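TRNA (cytosine(72)-C(5))-methyltransferase (Pyrococcus horikoshii, PDB 5ZVE) methylates carbon 5 of cytosine 72 in several tRNAs, using S-adenosyl-L-methionine as the methyl donor. Local coordinates at residues Val188-Glu194 / Gln347-Ile351; Thr212-Ala216 / Leu245-Val250. All blocks are in the same frame, centred on the assembly; numbering follows the deposited sequence.

Interaction 1: Val188-Glu194 / Gln347-Ile351; sequences VTARVLE and QSIFI
Q347 lies against V192 near the C-terminal end of helix 184-193, its CG 3.5 Å from V192 CG1. That methyl is carried anti to the backbone N of V192 (chi1 166°), which presents it to the aliphatic part of the glutamine, while the amide beyond is held by Q362 and the carbonyl of I376. A glutamine suits this place because its methylenes pack on the helix and its end satisfies strand partners. An alanine in place of V192 would remove both methyls and would probably open a gap beside Q347 CB and CG, leaving that chain less firmly fixed.

At S348 the contact turns polar. A water accepts from the backbone N of S348 and donates to V192 O at 2.6 Å and to E194 OE2 at 2.8 Å, linking the loop to the helix end. E194, with positive phi, has just left the helix, and its extended chain brings OE2 within 3.3 Å of S348 CB.

I349 returns to apolar packing: CD1 rests on R191 CB at 4.0 Å, and CB faces V188 CG1 at 4.1 Å. The guanidinium of R191 leads away to a salt bridge with E69. Last, I351 CD1 meets V188 CG2 at 4.3 Å.

In the Rossmann-like fold of class I methyltransferases, helix 184-193 packs on strands 316-322 and 374-381, and loop 347-351 runs along its flank.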
# COMPACT_ATOMS: atom_id res chain seq x y z
N VAL A 188 2.00 9.75 6.15
CA VAL A 188 1.58 10.36 7.41
C VAL A 188 2.12 9.55 8.60
O VAL A 188 2.55 10.12 9.61
CB VAL A 188 0.04 10.46 7.50
CG1 VAL A 188 -0.38 11.02 8.84
CG2 VAL A 188 -0.50 11.34 6.38
N THR A 189 2.11 8.23 8.46
CA THR A 189 2.58 7.33 9.51
C THR A 189 4.00 7.67 9.98
O THR A 189 4.24 7.86 11.18
CB THR A 189 2.54 5.86 9.05
OG1 THR A 189 1.19 5.47 8.77
CG2 THR A 189 3.11 4.94 10.12
N ALA A 190 4.94 7.77 9.04
CA ALA A 190 6.33 8.07 9.39
C ALA A 190 6.47 9.46 10.00
O ALA A 190 7.27 9.67 10.91
CB ALA A 190 7.22 7.94 8.16
N ARG A 191 5.70 10.41 9.49
CA ARG A 191 5.68 11.76 10.05
C ARG A 191 5.20 11.77 11.50
O ARG A 191 5.81 12.38 12.37
CB ARG A 191 4.79 12.67 9.20
CG ARG A 191 5.47 13.20 7.96
CD ARG A 191 6.28 14.45 8.30
NE ARG A 191 6.85 15.07 7.11
CZ ARG A 191 7.53 16.21 7.11
NH1 ARG A 191 7.71 16.86 8.25
NH2 ARG A 191 8.02 16.69 5.99
N VAL A 192 4.10 11.07 11.74
CA VAL A 192 3.48 11.01 13.06
C VAL A 192 4.40 10.35 14.09
O VAL A 192 4.28 10.59 15.29
CB VAL A 192 2.11 10.27 12.96
CG1 VAL A 192 1.57 9.87 14.32
CG2 VAL A 192 1.11 11.13 12.19
N LEU A 193 5.37 9.58 13.61
CA LEU A 193 6.37 8.98 14.48
C LEU A 193 7.35 10.02 15.01
O LEU A 193 7.90 9.87 16.10
CB LEU A 193 7.14 7.88 13.74
CG LEU A 193 8.14 7.11 14.60
CD1 LEU A 193 7.44 6.41 15.76
CD2 LEU A 193 8.93 6.10 13.78
N GLU A 194 7.54 11.09 14.24
CA GLU A 194 8.47 12.17 14.57
C GLU A 194 9.85 11.65 14.97
O GLU A 194 10.30 11.90 16.09
CB GLU A 194 7.91 13.04 15.69
CG GLU A 194 6.56 13.68 15.41
CD GLU A 194 6.10 14.59 16.54
OE1 GLU A 194 6.95 14.99 17.36
OE2 GLU A 194 4.90 14.90 16.61
N GLN A 347 -1.79 12.76 17.35
CA GLN A 347 -0.89 12.64 16.22
C GLN A 347 -0.67 14.01 15.59
O GLN A 347 -1.59 14.83 15.54
CB GLN A 347 -1.45 11.65 15.20
CG GLN A 347 -1.63 10.24 15.75
CD GLN A 347 -2.20 9.28 14.72
OE1 GLN A 347 -2.15 9.55 13.52
NE2 GLN A 347 -2.73 8.16 15.19
N SER A 348 0.54 14.25 15.11
CA SER A 348 0.95 15.58 14.68
C SER A 348 0.22 16.01 13.42
O SER A 348 -0.03 17.20 13.21
CB SER A 348 2.46 15.63 14.45
OG SER A 348 2.86 14.72 13.44
N ILE A 349 -0.11 15.04 12.57
CA ILE A 349 -0.91 15.31 11.39
C ILE A 349 -2.19 14.49 11.46
O ILE A 349 -2.14 13.27 11.54
CB ILE A 349 -0.15 14.97 10.09
CG1 ILE A 349 1.10 15.84 9.96
CG2 ILE A 349 -1.06 15.12 8.87
CD1 ILE A 349 1.99 15.48 8.78
N PHE A 350 -3.33 15.16 11.43
CA PHE A 350 -4.61 14.46 11.45
C PHE A 350 -5.50 15.00 10.34
O PHE A 350 -6.13 16.04 10.49
CB PHE A 350 -5.31 14.62 12.80
CG PHE A 350 -6.27 13.50 13.10
CD1 PHE A 350 -7.46 13.37 12.39
CD2 PHE A 350 -6.00 12.59 14.11
CE1 PHE A 350 -8.34 12.35 12.67
CE2 PHE A 350 -6.88 11.57 14.40
CZ PHE A 350 -8.06 11.45 13.68
N ILE A 351 -5.56 14.27 9.23
CA ILE A 351 -6.39 14.67 8.11
C ILE A 351 -7.36 13.56 7.73
O ILE A 351 -8.15 13.70 6.80
CB ILE A 351 -5.54 15.05 6.88
CG1 ILE A 351 -4.63 13.89 6.47
CG2 ILE A 351 -4.72 16.31 7.18
CD1 ILE A 351 -3.56 14.27 5.46
O HOH W 1 3.13 12.77 16.02

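Interaction 2: Thr212-Ala216 / Leu245-Val250; sequences TTHIA and LGVKNV
A216 and V247 meet methyl to methyl, CB to CG1 at 3.6 Å, in the close-packed part of this contact. Alanine suits the helix here because its short side chain lets the loop come near; N249 CB also packs on A216 CB, at 3.8 Å. One turn earlier, T213 packs against both L245 and V247, which approach it from directions roughly at right angles: L245 CD1 sits 3.6 Å from T213 CB, and V247 CG2 is 3.8 Å from T213 CG2. With chi1 at 51°, T213 keeps its hydroxyl between the backbone N and carbonyl carbon, where G209 O and R39 bind it, and turns its methyl to both the leucine and the valine. T212 CG2 reaches V250 CG2 at 3.7 Å, while its hydroxyl bonds D203.

The outer side of the loop is different. G246, whose positive phi favours glycine, closes helix 232-245 as the C-prime residue of a Schellman motif, and K248 extends away from helix 210-218 into solvent.

No hydrogen bond joins the two segments. Adhesion therefore rests on methyl groups and shape, while the threonine hydroxyls serve partners elsewhere, so that each threonine joins apolar packing to polar anchoring close behind the S-adenosyl-L-methionine-binding loop.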
# COMPACT_ATOMS: atom_id res chain seq x y z
N THR A 212 10.52 2.75 6.25
CA THR A 212 11.88 2.82 6.78
C THR A 212 12.70 3.91 6.10
O THR A 212 13.36 4.72 6.75
CB THR A 212 12.62 1.49 6.64
OG1 THR A 212 11.86 0.46 7.29
CG2 THR A 212 13.99 1.57 7.27
N THR A 213 12.64 3.95 4.77
CA THR A 213 13.42 4.91 4.00
C THR A 213 12.88 6.33 4.17
O THR A 213 13.63 7.30 4.07
CB THR A 213 13.47 4.53 2.51
OG1 THR A 213 12.14 4.30 2.01
CG2 THR A 213 14.29 3.26 2.32
N HIS A 214 11.59 6.44 4.43
CA HIS A 214 10.99 7.74 4.74
C HIS A 214 11.56 8.30 6.05
O HIS A 214 11.89 9.48 6.13
CB HIS A 214 9.46 7.62 4.81
CG HIS A 214 8.75 8.93 4.89
ND1 HIS A 214 7.38 9.02 5.04
CD2 HIS A 214 9.21 10.20 4.84
CE1 HIS A 214 7.03 10.30 5.08
NE2 HIS A 214 8.12 11.03 4.96
N ILE A 215 11.67 7.44 7.06
CA ILE A 215 12.31 7.81 8.32
C ILE A 215 13.74 8.28 8.08
O ILE A 215 14.20 9.26 8.66
CB ILE A 215 12.32 6.65 9.33
CG1 ILE A 215 10.90 6.17 9.62
CG2 ILE A 215 13.00 7.06 10.62
CD1 ILE A 215 10.11 7.09 10.51
N ALA A 216 14.43 7.56 7.20
CA ALA A 216 15.82 7.87 6.87
C ALA A 216 15.98 9.27 6.28
O ALA A 216 16.94 9.97 6.62
CB ALA A 216 16.37 6.82 5.91
N LEU A 245 17.74 4.67 -3.36
CA LEU A 245 17.31 5.90 -2.72
C LEU A 245 18.47 6.64 -2.05
O LEU A 245 18.31 7.78 -1.63
CB LEU A 245 16.22 5.60 -1.69
CG LEU A 245 14.86 5.17 -2.23
CD1 LEU A 245 13.93 4.82 -1.09
CD2 LEU A 245 14.26 6.28 -3.08
N GLY A 246 19.63 6.00 -1.97
CA GLY A 246 20.78 6.59 -1.33
C GLY A 246 20.69 6.62 0.18
O GLY A 246 21.23 7.51 0.84
N VAL A 247 20.00 5.63 0.74
CA VAL A 247 19.82 5.55 2.19
C VAL A 247 21.05 4.92 2.85
O VAL A 247 21.44 3.81 2.51
CB VAL A 247 18.56 4.75 2.55
CG1 VAL A 247 18.48 4.52 4.04
CG2 VAL A 247 17.32 5.48 2.05
N LYS A 248 21.65 5.63 3.79
CA LYS A 248 22.86 5.16 4.47
C LYS A 248 22.59 5.01 5.95
O LYS A 248 23.50 4.91 6.77
CB LYS A 248 24.01 6.13 4.24
CG LYS A 248 24.31 6.39 2.77
CD LYS A 248 25.44 7.39 2.60
CE LYS A 248 25.78 7.61 1.14
NZ LYS A 248 26.99 8.46 0.99
N ASN A 249 21.30 4.98 6.29
CA ASN A 249 20.84 5.21 7.64
C ASN A 249 20.36 3.93 8.34
O ASN A 249 20.04 3.94 9.53
CB ASN A 249 19.75 6.27 7.60
CG ASN A 249 19.48 6.89 8.94
OD1 ASN A 249 20.34 6.86 9.82
ND2 ASN A 249 18.33 7.54 9.07
N VAL A 250 20.31 2.84 7.59
CA VAL A 250 19.52 1.68 8.00
C VAL A 250 20.36 0.42 8.21
O VAL A 250 21.22 0.09 7.40
CB VAL A 250 18.43 1.38 6.96
CG1 VAL A 250 17.63 0.16 7.36
CG2 VAL A 250 17.51 2.58 6.81

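From the N terminus, the chain passes through the ferredoxin-like and PUA regions before helix 184-193 supplies one half of interaction 1, and then helix 210-218 half of interaction 2. Interaction 2 closes early, when the chain has passed through strand 225-229 and helix 232-245 and reaches the loop before strand 250-254. Interaction 1 closes only at 347-351, after the remaining strands and helices up to 342-344, so the shorter loop lies wholly within the longer one. The two also touch: A190 CB packs on H214 ND1 at 3.3 Å, and L193 CD2 on I215 CD1 at 3.6 Å. Loop 347-351, helix 184-193, helix 210-218 and loop 245-250 are thus joined in series within the methyltransferase domain.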